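Local coordinates for protein predicted acyltransferase with acyl-CoA N-acyltransferase domain (Escherichia coli, PDB 4RS2) that probably transfers an acyl group from an acyl-coenzyme A donor to an acceptor not yet identified, as a coenzyme A-binding member of the GNAT acetyltransferase family, at residues A[46-49]-A[50-54]; A[97-100]-A[101-104]; A[113-116]-A[117-120]; A[131-134]-A[135-138]; A[138-141]-A[142-145]. All coordinates share one frame; numbering follows the deposited sequence.

Contact 1. Residues A[46-49]-A[50-54]; sequences LVHD and LREDG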
# COMPACT_ATOMS: atom_id res chain seq x y z
N LEU A 46 -5.94 -11.34 3.07
CA LEU A 46 -6.55 -10.01 2.93
C LEU A 46 -6.67 -9.64 1.47
O LEU A 46 -7.73 -9.20 1.02
CB LEU A 46 -5.67 -8.99 3.62
CG LEU A 46 -6.02 -7.51 3.37
CD1 LEU A 46 -7.35 -7.16 4.06
CD2 LEU A 46 -4.87 -6.67 3.85
N VAL A 47 -5.57 -9.79 0.74
CA VAL A 47 -5.56 -9.37 -0.67
C VAL A 47 -6.51 -10.22 -1.49
O VAL A 47 -7.27 -9.70 -2.32
CB VAL A 47 -4.15 -9.37 -1.24
CG1 VAL A 47 -4.16 -9.33 -2.76
CG2 VAL A 47 -3.37 -8.21 -0.63
N HIS A 48 -6.52 -11.52 -1.23
CA HIS A 48 -7.47 -12.40 -1.89
C HIS A 48 -8.90 -11.92 -1.66
O HIS A 48 -9.70 -11.79 -2.59
CB HIS A 48 -7.33 -13.81 -1.35
CG HIS A 48 -8.36 -14.75 -1.89
ND1 HIS A 48 -9.57 -14.96 -1.25
CD2 HIS A 48 -8.40 -15.47 -3.03
CE1 HIS A 48 -10.29 -15.80 -1.97
NE2 HIS A 48 -9.61 -16.11 -3.06
N ASP A 49 -9.25 -11.64 -0.40
CA ASP A 49 -10.61 -11.20 -0.11
C ASP A 49 -10.95 -9.84 -0.70
O ASP A 49 -12.06 -9.66 -1.18
CB ASP A 49 -10.86 -11.22 1.40
CG ASP A 49 -10.85 -12.62 1.98
OD1 ASP A 49 -10.77 -13.62 1.24
OD2 ASP A 49 -10.93 -12.71 3.22
N LEU A 50 -10.05 -8.87 -0.64
CA LEU A 50 -10.32 -7.56 -1.22
C LEU A 50 -10.55 -7.69 -2.71
O LEU A 50 -11.47 -7.08 -3.25
CB LEU A 50 -9.14 -6.61 -0.99
CG LEU A 50 -8.89 -6.14 0.44
CD1 LEU A 50 -7.56 -5.42 0.56
CD2 LEU A 50 -10.02 -5.28 0.96
N ARG A 51 -9.73 -8.48 -3.38
CA ARG A 51 -9.88 -8.61 -4.81
C ARG A 51 -11.18 -9.29 -5.18
O ARG A 51 -11.89 -8.85 -6.09
CB ARG A 51 -8.72 -9.40 -5.40
CG ARG A 51 -8.79 -9.51 -6.92
CD ARG A 51 -7.64 -10.31 -7.52
NE ARG A 51 -6.31 -9.79 -7.23
CZ ARG A 51 -5.44 -10.37 -6.41
NH1 ARG A 51 -5.77 -11.51 -5.80
NH2 ARG A 51 -4.24 -9.82 -6.23
N GLU A 52 -11.48 -10.37 -4.47
CA GLU A 52 -12.65 -11.15 -4.78
C GLU A 52 -13.92 -10.33 -4.62
O GLU A 52 -14.87 -10.46 -5.41
CB GLU A 52 -12.71 -12.39 -3.90
CG GLU A 52 -13.86 -13.34 -4.25
CD GLU A 52 -14.08 -14.39 -3.19
OE1 GLU A 52 -13.09 -14.91 -2.63
OE2 GLU A 52 -15.26 -14.71 -2.92
N ASP A 53 -13.94 -9.46 -3.61
CA ASP A 53 -15.14 -8.69 -3.30
C ASP A 53 -15.20 -7.27 -3.92
O ASP A 53 -16.16 -6.53 -3.70
CB ASP A 53 -15.32 -8.67 -1.80
CG ASP A 53 -15.59 -10.06 -1.23
OD1 ASP A 53 -16.43 -10.79 -1.80
OD2 ASP A 53 -15.00 -10.44 -0.20
N GLY A 54 -14.18 -6.90 -4.70
CA GLY A 54 -14.16 -5.58 -5.37
C GLY A 54 -13.75 -4.38 -4.56
O GLY A 54 -14.19 -3.24 -4.79
O HOH W 1 -8.88 -12.84 -5.16

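Contact 2. Residues A[97-100]-A[101-104]; sequences EKYR and GQGL. With COA (coenzyme A), chain C.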
# COMPACT_ATOMS: atom_id res chain seq x y z
N GLU A 97 12.57 -11.14 -0.84
CA GLU A 97 13.85 -11.05 -0.14
C GLU A 97 15.04 -11.01 -1.13
O GLU A 97 16.04 -10.33 -0.87
CB GLU A 97 13.97 -12.20 0.88
CG GLU A 97 15.09 -12.01 1.89
CD GLU A 97 14.96 -12.90 3.13
OE1 GLU A 97 13.87 -13.49 3.38
OE2 GLU A 97 15.98 -13.02 3.86
N LYS A 98 14.93 -11.68 -2.28
CA LYS A 98 16.01 -11.65 -3.31
C LYS A 98 16.27 -10.29 -3.96
O LYS A 98 17.33 -10.09 -4.62
CB LYS A 98 15.69 -12.61 -4.45
CG LYS A 98 15.47 -14.06 -4.04
CD LYS A 98 15.25 -14.96 -5.25
CE LYS A 98 14.83 -16.38 -4.87
NZ LYS A 98 15.63 -17.17 -3.88
N TYR A 99 15.33 -9.38 -3.81
CA TYR A 99 15.42 -8.08 -4.43
C TYR A 99 15.38 -6.94 -3.44
O TYR A 99 15.25 -5.79 -3.84
CB TYR A 99 14.29 -7.93 -5.45
CG TYR A 99 14.47 -8.81 -6.66
CD1 TYR A 99 14.04 -10.13 -6.67
CD2 TYR A 99 15.10 -8.32 -7.79
CE1 TYR A 99 14.24 -10.93 -7.76
CE2 TYR A 99 15.29 -9.11 -8.91
CZ TYR A 99 14.86 -10.42 -8.88
OH TYR A 99 15.06 -11.20 -10.00
N ARG A 100 15.58 -7.22 -2.15
CA ARG A 100 15.54 -6.14 -1.19
C ARG A 100 16.76 -5.25 -1.24
O ARG A 100 17.85 -5.69 -1.63
CB ARG A 100 15.29 -6.62 0.22
CG ARG A 100 13.86 -7.07 0.39
CD ARG A 100 13.59 -7.66 1.74
NE ARG A 100 12.31 -8.32 1.66
CZ ARG A 100 11.85 -9.18 2.56
NH1 ARG A 100 12.56 -9.46 3.64
NH2 ARG A 100 10.69 -9.77 2.37
N GLY A 101 16.52 -3.99 -0.86
CA GLY A 101 17.53 -2.93 -0.83
C GLY A 101 17.87 -2.37 -2.20
O GLY A 101 18.89 -1.68 -2.35
N GLN A 102 17.03 -2.63 -3.20
CA GLN A 102 17.26 -2.14 -4.56
C GLN A 102 16.41 -0.92 -4.91
O GLN A 102 16.45 -0.43 -6.04
CB GLN A 102 16.99 -3.25 -5.60
CG GLN A 102 17.93 -4.42 -5.50
CD GLN A 102 17.71 -5.48 -6.58
OE1 GLN A 102 17.02 -5.25 -7.58
NE2 GLN A 102 18.25 -6.66 -6.35
N GLY A 103 15.62 -0.44 -3.94
CA GLY A 103 14.76 0.70 -4.15
C GLY A 103 13.38 0.38 -4.72
O GLY A 103 12.64 1.29 -5.09
N LEU A 104 13.01 -0.90 -4.82
CA LEU A 104 11.74 -1.30 -5.39
C LEU A 104 10.53 -0.89 -4.54
O LEU A 104 9.49 -0.57 -5.09
CB LEU A 104 11.70 -2.81 -5.65
CG LEU A 104 12.45 -3.36 -6.84
CD1 LEU A 104 12.37 -4.88 -6.78
CD2 LEU A 104 11.82 -2.82 -8.12
N1A COA C . 12.70 -0.09 8.35
C2A COA C . 13.04 1.17 7.97
N3A COA C . 13.42 1.47 6.71
C4A COA C . 13.43 0.49 5.76
C5A COA C . 13.08 -0.88 6.10
C6A COA C . 12.68 -1.13 7.49
N6A COA C . 12.33 -2.39 7.84
N7A COA C . 13.20 -1.62 4.99
C8A COA C . 13.60 -0.78 4.01
N9A COA C . 13.77 0.45 4.48
C1B COA C . 14.17 1.63 3.70
C2B COA C . 15.41 1.47 2.85
O2B COA C . 16.61 1.56 3.62
C3B COA C . 15.22 2.60 1.87
O3B COA C . 15.56 3.84 2.49
P3B COA C . 15.78 5.20 1.64
O7A COA C . 15.28 4.97 0.23
O8A COA C . 15.09 6.28 2.38
O9A COA C . 17.26 5.40 1.69
C4B COA C . 13.71 2.59 1.64
O4B COA C . 13.13 1.88 2.74
C5B COA C . 13.31 1.92 0.33
O5B COA C . 13.95 0.64 0.23
P1A COA C . 13.68 -0.40 -0.95
O1A COA C . 14.98 -1.02 -1.39
O2A COA C . 12.76 0.27 -1.92
O3A COA C . 12.81 -1.54 -0.20
P2A COA C . 13.26 -2.98 0.35
O4A COA C . 13.70 -3.87 -0.73
O5A COA C . 14.24 -2.84 1.50
O6A COA C . 11.83 -3.50 0.86
CBP COA C . 10.11 -3.98 2.49
CCP COA C . 11.26 -3.07 2.10
CDP COA C . 9.53 -3.55 3.84
CEP COA C . 9.05 -3.83 1.42
CAP COA C . 10.65 -5.42 2.55
OAP COA C . 11.70 -5.54 3.54
C9P COA C . 9.61 -6.48 2.81
O9P COA C . 8.88 -6.92 1.90
N8P COA C . 9.56 -6.94 4.06
C7P COA C . 8.68 -8.03 4.43
C6P COA C . 7.29 -7.50 4.74
C5P COA C . 7.35 -6.66 5.99
O5P COA C . 7.33 -5.44 5.93
N4P COA C . 7.41 -7.32 7.14
C3P COA C . 7.34 -6.66 8.43
C2P COA C . 6.28 -7.32 9.30
S1P COA C . 5.34 -6.08 10.23
O HOH W 2 19.00 -7.37 -3.65
O HOH W 3 14.18 -3.34 -3.33

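Contact 3. Residues A[113-116]-A[117-120]; sequences LDSL and NEFG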
# COMPACT_ATOMS: atom_id res chain seq x y z
N LEU A 113 1.23 6.19 -5.56
CA LEU A 113 0.76 7.51 -5.21
C LEU A 113 0.59 8.40 -6.44
O LEU A 113 -0.37 9.17 -6.52
CB LEU A 113 1.65 8.16 -4.15
CG LEU A 113 1.23 7.84 -2.68
CD1 LEU A 113 1.09 6.35 -2.38
CD2 LEU A 113 2.13 8.53 -1.65
N ASP A 114 1.52 8.31 -7.39
CA ASP A 114 1.44 9.11 -8.62
C ASP A 114 0.21 8.71 -9.44
O ASP A 114 -0.49 9.58 -9.96
CB ASP A 114 2.70 8.92 -9.44
CG ASP A 114 2.80 9.89 -10.57
OD1 ASP A 114 2.86 11.11 -10.30
OD2 ASP A 114 2.83 9.43 -11.72
N SER A 115 -0.04 7.41 -9.55
CA SER A 115 -1.19 6.89 -10.28
C SER A 115 -2.49 7.35 -9.60
O SER A 115 -3.47 7.79 -10.26
CB SER A 115 -1.12 5.37 -10.34
OG SER A 115 -0.12 4.96 -11.27
N LEU A 116 -2.51 7.25 -8.29
CA LEU A 116 -3.72 7.64 -7.55
C LEU A 116 -4.03 9.13 -7.75
O LEU A 116 -5.18 9.51 -7.94
CB LEU A 116 -3.59 7.25 -6.09
CG LEU A 116 -3.60 5.76 -5.85
CD1 LEU A 116 -3.00 5.48 -4.51
CD2 LEU A 116 -5.00 5.15 -5.95
N ASN A 117 -2.99 9.95 -7.73
CA ASN A 117 -3.18 11.37 -7.97
C ASN A 117 -3.73 11.61 -9.35
O ASN A 117 -4.66 12.42 -9.52
CB ASN A 117 -1.85 12.11 -7.82
CG ASN A 117 -1.98 13.61 -8.05
OD1 ASN A 117 -2.73 14.28 -7.35
ND2 ASN A 117 -1.26 14.12 -9.03
N GLU A 118 -3.13 10.94 -10.33
CA GLU A 118 -3.55 11.01 -11.74
C GLU A 118 -5.02 10.69 -11.90
O GLU A 118 -5.71 11.32 -12.71
CB GLU A 118 -2.70 10.03 -12.58
CG GLU A 118 -3.06 9.81 -14.04
CD GLU A 118 -2.25 8.67 -14.64
OE1 GLU A 118 -1.48 8.00 -13.90
OE2 GLU A 118 -2.39 8.41 -15.85
N PHE A 119 -5.49 9.71 -11.14
CA PHE A 119 -6.89 9.29 -11.21
C PHE A 119 -7.83 9.97 -10.22
O PHE A 119 -8.96 9.52 -10.04
CB PHE A 119 -6.98 7.77 -11.26
CG PHE A 119 -6.35 7.18 -12.51
CD1 PHE A 119 -6.82 7.53 -13.77
CD2 PHE A 119 -5.27 6.31 -12.42
CE1 PHE A 119 -6.25 7.01 -14.92
CE2 PHE A 119 -4.69 5.78 -13.57
CZ PHE A 119 -5.17 6.13 -14.82
N GLY A 120 -7.40 11.06 -9.59
CA GLY A 120 -8.33 11.88 -8.81
C GLY A 120 -8.45 11.64 -7.30
O GLY A 120 -9.30 12.24 -6.65

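Contact 4. Residues A[131-134]-A[135-138]; sequences ALYS and RFGF. With COA (coenzyme A), chain C.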
# COMPACT_ATOMS: atom_id res chain seq x y z
N ALA A 131 9.55 4.82 10.66
CA ALA A 131 10.93 4.85 10.20
C ALA A 131 11.00 4.37 8.74
O ALA A 131 11.95 4.70 8.02
CB ALA A 131 11.82 4.01 11.11
N LEU A 132 10.01 3.60 8.31
CA LEU A 132 9.93 3.23 6.92
C LEU A 132 9.13 4.27 6.14
O LEU A 132 9.64 4.90 5.21
CB LEU A 132 9.28 1.86 6.79
CG LEU A 132 8.89 1.38 5.39
CD1 LEU A 132 10.12 1.31 4.52
CD2 LEU A 132 8.18 0.05 5.43
N TYR A 133 7.87 4.46 6.51
CA TYR A 133 6.98 5.31 5.70
C TYR A 133 7.28 6.78 5.65
O TYR A 133 6.94 7.45 4.69
CB TYR A 133 5.49 5.02 6.02
CG TYR A 133 5.17 3.60 5.64
CD1 TYR A 133 4.97 3.26 4.32
CD2 TYR A 133 5.16 2.58 6.59
CE1 TYR A 133 4.74 1.94 3.96
CE2 TYR A 133 4.90 1.27 6.25
CZ TYR A 133 4.72 0.95 4.92
OH TYR A 133 4.48 -0.36 4.54
N SER A 134 7.92 7.31 6.69
CA SER A 134 8.29 8.72 6.62
C SER A 134 9.23 9.01 5.44
O SER A 134 9.29 10.13 4.93
CB SER A 134 8.93 9.17 7.93
OG SER A 134 10.18 8.56 8.20
N ARG A 135 9.96 7.98 5.01
CA ARG A 135 10.92 8.11 3.90
C ARG A 135 10.24 8.43 2.61
O ARG A 135 10.86 8.96 1.69
CB ARG A 135 11.69 6.80 3.72
CG ARG A 135 12.51 6.41 4.91
CD ARG A 135 13.10 5.04 4.69
NE ARG A 135 13.87 4.62 5.85
CZ ARG A 135 15.11 4.99 6.11
NH1 ARG A 135 15.74 5.81 5.30
NH2 ARG A 135 15.71 4.57 7.21
N PHE A 136 8.95 8.07 2.54
CA PHE A 136 8.17 8.24 1.33
C PHE A 136 7.21 9.43 1.44
O PHE A 136 6.33 9.60 0.62
CB PHE A 136 7.40 6.96 1.03
CG PHE A 136 8.22 5.69 1.13
CD1 PHE A 136 9.50 5.61 0.57
CD2 PHE A 136 7.69 4.56 1.72
CE1 PHE A 136 10.24 4.44 0.65
CE2 PHE A 136 8.43 3.39 1.80
CZ PHE A 136 9.71 3.33 1.25
N GLY A 137 7.38 10.22 2.48
CA GLY A 137 6.55 11.41 2.62
C GLY A 137 5.36 11.30 3.52
O GLY A 137 4.67 12.27 3.72
N PHE A 138 5.16 10.16 4.15
CA PHE A 138 4.04 10.01 5.05
C PHE A 138 4.28 10.76 6.35
O PHE A 138 5.41 10.84 6.85
CB PHE A 138 3.79 8.52 5.37
CG PHE A 138 3.08 7.78 4.27
CD1 PHE A 138 3.77 7.33 3.17
CD2 PHE A 138 1.71 7.58 4.33
CE1 PHE A 138 3.13 6.68 2.15
CE2 PHE A 138 1.06 6.95 3.31
CZ PHE A 138 1.77 6.51 2.19
N1A COA C . 12.70 -0.09 8.35
C2A COA C . 13.04 1.17 7.97
N3A COA C . 13.42 1.47 6.71
C4A COA C . 13.43 0.49 5.76
C5A COA C . 13.08 -0.88 6.10
C6A COA C . 12.68 -1.13 7.49
N6A COA C . 12.33 -2.39 7.84
N7A COA C . 13.20 -1.62 4.99
C8A COA C . 13.60 -0.78 4.01
N9A COA C . 13.77 0.45 4.48
C1B COA C . 14.17 1.63 3.70
C2B COA C . 15.41 1.47 2.85
O2B COA C . 16.61 1.56 3.62
C3B COA C . 15.22 2.60 1.87
O3B COA C . 15.56 3.84 2.49
P3B COA C . 15.78 5.20 1.64
O7A COA C . 15.28 4.97 0.23
O8A COA C . 15.09 6.28 2.38
O9A COA C . 17.26 5.40 1.69
C4B COA C . 13.71 2.59 1.64
O4B COA C . 13.13 1.88 2.74
C5B COA C . 13.31 1.92 0.33
O5B COA C . 13.95 0.64 0.23
P1A COA C . 13.68 -0.40 -0.95
O1A COA C . 14.98 -1.02 -1.39
O2A COA C . 12.76 0.27 -1.92
O3A COA C . 12.81 -1.54 -0.20
P2A COA C . 13.26 -2.98 0.35
O4A COA C . 13.70 -3.87 -0.73
O5A COA C . 14.24 -2.84 1.50
O6A COA C . 11.83 -3.50 0.86
CBP COA C . 10.11 -3.98 2.49
CCP COA C . 11.26 -3.07 2.10
CDP COA C . 9.53 -3.55 3.84
CEP COA C . 9.05 -3.83 1.42
CAP COA C . 10.65 -5.42 2.55
OAP COA C . 11.70 -5.54 3.54
C9P COA C . 9.61 -6.48 2.81
O9P COA C . 8.88 -6.92 1.90
N8P COA C . 9.56 -6.94 4.06
C7P COA C . 8.68 -8.03 4.43
C6P COA C . 7.29 -7.50 4.74
C5P COA C . 7.35 -6.66 5.99
O5P COA C . 7.33 -5.44 5.93
N4P COA C . 7.41 -7.32 7.14
C3P COA C . 7.34 -6.66 8.43
C2P COA C . 6.28 -7.32 9.30
S1P COA C . 5.34 -6.08 10.23

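Contact 5. Residues A[138-141]-A[142-145]; sequences FELA and AHHD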
# COMPACT_ATOMS: atom_id res chain seq x y z
N PHE A 138 5.16 10.16 4.15
CA PHE A 138 4.04 10.01 5.05
C PHE A 138 4.28 10.76 6.35
O PHE A 138 5.41 10.84 6.85
CB PHE A 138 3.79 8.52 5.37
CG PHE A 138 3.08 7.78 4.27
CD1 PHE A 138 3.77 7.33 3.17
CD2 PHE A 138 1.71 7.58 4.33
CE1 PHE A 138 3.13 6.68 2.15
CE2 PHE A 138 1.06 6.95 3.31
CZ PHE A 138 1.77 6.51 2.19
N GLU A 139 3.20 11.33 6.89
CA GLU A 139 3.26 12.06 8.15
C GLU A 139 2.40 11.34 9.17
O GLU A 139 1.52 10.57 8.81
CB GLU A 139 2.69 13.45 7.93
CG GLU A 139 3.53 14.33 7.04
CD GLU A 139 2.77 15.52 6.53
OE1 GLU A 139 1.50 15.46 6.44
OE2 GLU A 139 3.44 16.51 6.21
N LEU A 140 2.64 11.60 10.45
CA LEU A 140 1.83 10.96 11.51
C LEU A 140 0.40 11.48 11.43
O LEU A 140 0.15 12.68 11.44
CB LEU A 140 2.40 11.23 12.91
CG LEU A 140 3.47 10.28 13.35
CD1 LEU A 140 4.01 10.79 14.68
CD2 LEU A 140 2.89 8.89 13.49
N ALA A 141 -0.56 10.56 11.32
CA ALA A 141 -1.94 10.94 11.17
C ALA A 141 -2.47 11.70 12.40
O ALA A 141 -3.29 12.60 12.25
CB ALA A 141 -2.77 9.71 10.91
N ALA A 142 -1.95 11.36 13.58
CA ALA A 142 -2.37 12.02 14.81
C ALA A 142 -2.13 13.52 14.76
O ALA A 142 -2.90 14.26 15.31
CB ALA A 142 -1.69 11.41 16.03
N HIS A 143 -1.09 13.95 14.06
CA HIS A 143 -0.80 15.37 13.94
C HIS A 143 -1.81 16.13 13.12
O HIS A 143 -1.84 17.37 13.15
CB HIS A 143 0.59 15.60 13.37
CG HIS A 143 1.67 15.12 14.28
ND1 HIS A 143 3.00 15.10 13.89
CD2 HIS A 143 1.62 14.56 15.50
CE1 HIS A 143 3.73 14.62 14.88
NE2 HIS A 143 2.92 14.29 15.88
N HIS A 144 -2.63 15.40 12.39
CA HIS A 144 -3.71 15.97 11.59
C HIS A 144 -5.06 15.55 12.14
O HIS A 144 -6.08 15.69 11.47
CB HIS A 144 -3.60 15.47 10.15
CG HIS A 144 -2.36 15.93 9.44
ND1 HIS A 144 -2.32 17.07 8.68
CD2 HIS A 144 -1.13 15.38 9.37
CE1 HIS A 144 -1.12 17.19 8.14
NE2 HIS A 144 -0.38 16.19 8.56
N ASP A 145 -5.09 15.06 13.39
CA ASP A 145 -6.35 14.62 14.01
C ASP A 145 -7.09 13.55 13.21
O ASP A 145 -8.30 13.60 13.05
CB ASP A 145 -7.27 15.82 14.35
CG ASP A 145 -6.80 16.59 15.59
OD1 ASP A 145 -5.72 16.24 16.13
OD2 ASP A 145 -7.49 17.55 16.01

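Contact 1. Residues A[46-49]-A[50-54]
His-48 O takes two donors: the backbone N of Glu-52, 3.0 Å away with an angle of 160° at the hydrogen, and water 1, whose oxygen is 2.9 Å from the same atom. That water also accepts a weak bond from Arg-51 NH1. Equivalent i to i+4 bonds run from Leu-50, Arg-51 and Asp-53 back to Leu-46, Val-47 and Asp-49, the repeat of an alpha-helix; Gly-54, with positive phi, closes it in a Schellman motif.

Along the flank, the Arg-51 chain bends at chi3 (-59°) and returns over the helix, bringing NH2 to 3.5 Å from Val-47 CG1. Its guanidinium forms a salt bridge with Glu-22. His-48 ND1 bonds Asp-49 OD1 at 3.1 Å, nearly in the ring plane but on the anti side of the carboxylate. Glu-52 OE1 approaches His-48 CE1 to 3.0 Å, ring and carboxylate planes standing 77° apart. On the buried flank Leu-46 CG meets Leu-50 CD1 at 3.8 Å.

Asp-49 is thus shared between His-48 and Arg-182, its salt-bridge partner through OD2. The two nearby carboxylates would be expected to favour a protonated His-48, while Arg-182 should offset part of that effect.

Contact 2. Residues A[97-100]-A[101-104]
Gly-101 follows Arg-100 in a type II turn from Tyr-99 to Gln-102, at the third position, where the positive phi required favours glycine. The turn presents its amide to coenzyme A: Gly-101 N donates to COA O4A at 2.8 Å (153° at the hydrogen), with a second, weak bond to O5A. Beside it the Arg-100 guanidinium lies between two layers. COA C9P sits 3.2 Å above one face of its plane, Glu-97 CA is over the opposite face, and NE is tied to the backbone O of Val-95.

Gln-102 folds back along the turn. Its OE1 reaches the edge of the Tyr-99 ring, 3.6 Å from CD2, with amide and ring planes 62° apart. The other arm of the amide, NE2, donates to water 2 at 2.9 Å, and that water in turn donates to Arg-100 O. Gln-102 N gives its proton to water 3.

Gly-103, the N-cap of helix 104-118, donates from N to COA O1A at 2.7 Å. Leu-104 begins the helix; its N also donates to water 3, while CD1 packs 3.8 Å from Tyr-99 CB.

The sequence fits the Arg-x-x-Gly-x-Gly/Ala signature of GNAT enzymes. Main-chain N-H groups grip both phosphates of the pyrophosphate, and the positive end of the helix dipole would be expected to stabilise their charge.

Contact 3. Residues A[113-116]-A[117-120]
Phe-119 turns its ring back over the last helical turn, so that CD2 comes to 3.2 Å from Ser-115 O, an oblique approach to the ring. Its chi1 of -64° leaves CG beside the backbone N, on the side of that oxygen. The same carbonyl is the acceptor for the backbone: Phe-119 N donates to Ser-115 O at 2.9 Å, 145° at the hydrogen. In the one of its two conformers described here, Glu-118 sets CD 3.8 Å above one face of the Phe-119 ring, offset toward the rim; CG anti to the backbone N and an extended chain carry the carboxylate there.

Ser-115 itself points its CB away from residues 117-120, and OG bonds back to Glu-111 O one turn earlier. The helical backbone brings Asn-117 CB to 3.5 Å from Leu-113 O, and Glu-118 CB to 3.3 Å from Ser-115 O.

Two further i to i+4 bonds maintain the helix, Asn-117 N to Leu-113 O and Glu-118 N to Asp-114 O, both 3.0 Å. Gly-120 then adopts positive phi and bonds to Asn-117 O at 3.1 Å, the inner bond of a Schellman motif whose outer bond joins Tyr-121 N to Leu-116 O.

Helix 104-118 is the crossover of a beta-alpha-beta unit between strands 87-95 and 123-127. Leu-113 and Leu-116 face the sheet, both touching Phe-75 and Val-124, and Ser-115 and Leu-116 rest on Leu-58.

Contact 4. Residues A[131-134]-A[135-138]
Arg-135 turns back across Leu-132 and Ala-131 at the end of a short helix that a Schellman motif closes, with Gly-137 of positive phi as its C-prime residue, and there it forms part of the coenzyme A pocket of this GNAT fold.

From the backbone outward, Arg-135 CB lies 3.2 Å from Leu-132 O and CG stays beside that same oxygen. The chain is extended from CG to NE, which carries CD close to COA O8A of the 3'-phosphate. NE meets two acceptors, both weakly: Ala-131 O at 2.9 Å, where the angle at the hydrogen is only 123°, and adenine N3A of COA. At the tip NH1 donates to COA O8A at 3.0 Å and 151°, the oxygen lying near the guanidinium plane. The arginine thus touches both ends of the nucleotide, firmly at the 3'-phosphate and weakly at adenine N3A, while Arg-106, also bonded to the cofactor, donates to Arg-135 O.

Beside it, Leu-132 CD1 bridges protein and ligand, 3.8 Å from Phe-136 CE2 and 3.5 Å from COA O4B. Phe-136 offers its ring edge to COA C5B.

Away from the ligand, Tyr-133 points an edge at the face of Phe-138, centroids 5.8 Å apart and planes at 78°. These two rings pack against strands 87-95, 123-127 and 157-161. Tyr-133 O takes two N-H donors from opposite faces of its carbonyl plane: Phe-136 N at 3.0 Å and Phe-138 N at 3.3 Å.

Contact 5. Residues A[138-141]-A[142-145]
Leu-140 and Ala-141 supply the two backbone acceptors that pair with His-143 and His-144 in the turn leaving strand 139-140. His-143 N donates to Leu-140 O at 3.2 Å, and His-144 N to Ala-141 O at 2.9 Å; a further bond, within 142-145, joins Asp-145 N to Ala-142 O at 3.0 Å. Each of the three spans i to i+3, in keeping with the 3-10 conformation at 142-143. The first two donors stand well above the planes of their carbonyls.

The contact between apolar and aromatic groups is a CH-pi interaction. Leu-140 CB lies 4.0 Å from the centroid of the His-143 ring, only 7° off the ring normal, and so sits over the middle of one face. CD1 of the same leucine reaches the rim, 3.8 Å from His-143 CE1.

One polar side-chain bond crosses the turn. His-144 NE2 donates to Glu-139 OE1 at 2.9 Å, but the geometry is bent: 130° at the hydrogen, with the nitrogen 55° out of the carboxylate plane. His-144 has CG anti to its carbonyl carbon, which swings the imidazole back toward the strand and sets CD2 near Leu-140 O, in the ring plane. Glu-139 has two modelled conformers; the bond is described for one, and whether the other keeps it is not settled.

Outside the turn, Glu-139 and Ala-141 pair by backbone bonds with Val-159 and Phe-157 of strand 157-161. In the conformer described, Glu-139 OE1 also forms a salt bridge with Arg-161; the carboxylate charge is thus shared, and any pull toward a protonated His-144 is probably weakened by the arginine.

How the contacts relate
Contacts 2 and 4 form two parts of one coenzyme A site: their centres are about 17 Å apart and their nearest atoms about 7 Å, the first addressing the pyrophosphate and pantetheine, the second the adenine and 3'-phosphate. Helix 104-118 starts at contact 2 and ends at contact 3, whose centre is about 24 Å away. Contact 3 approaches contacts 4 and 5 to about 4 Å between nearest atoms. Contact 5 continues contact 4 through Phe-138, with centres about 12 Å apart. Contact 1 lies on the other side of the chain's centre from contact 4, about 26 Å between centres; the side chain of Val-47 is still about 12 Å from the cofactor.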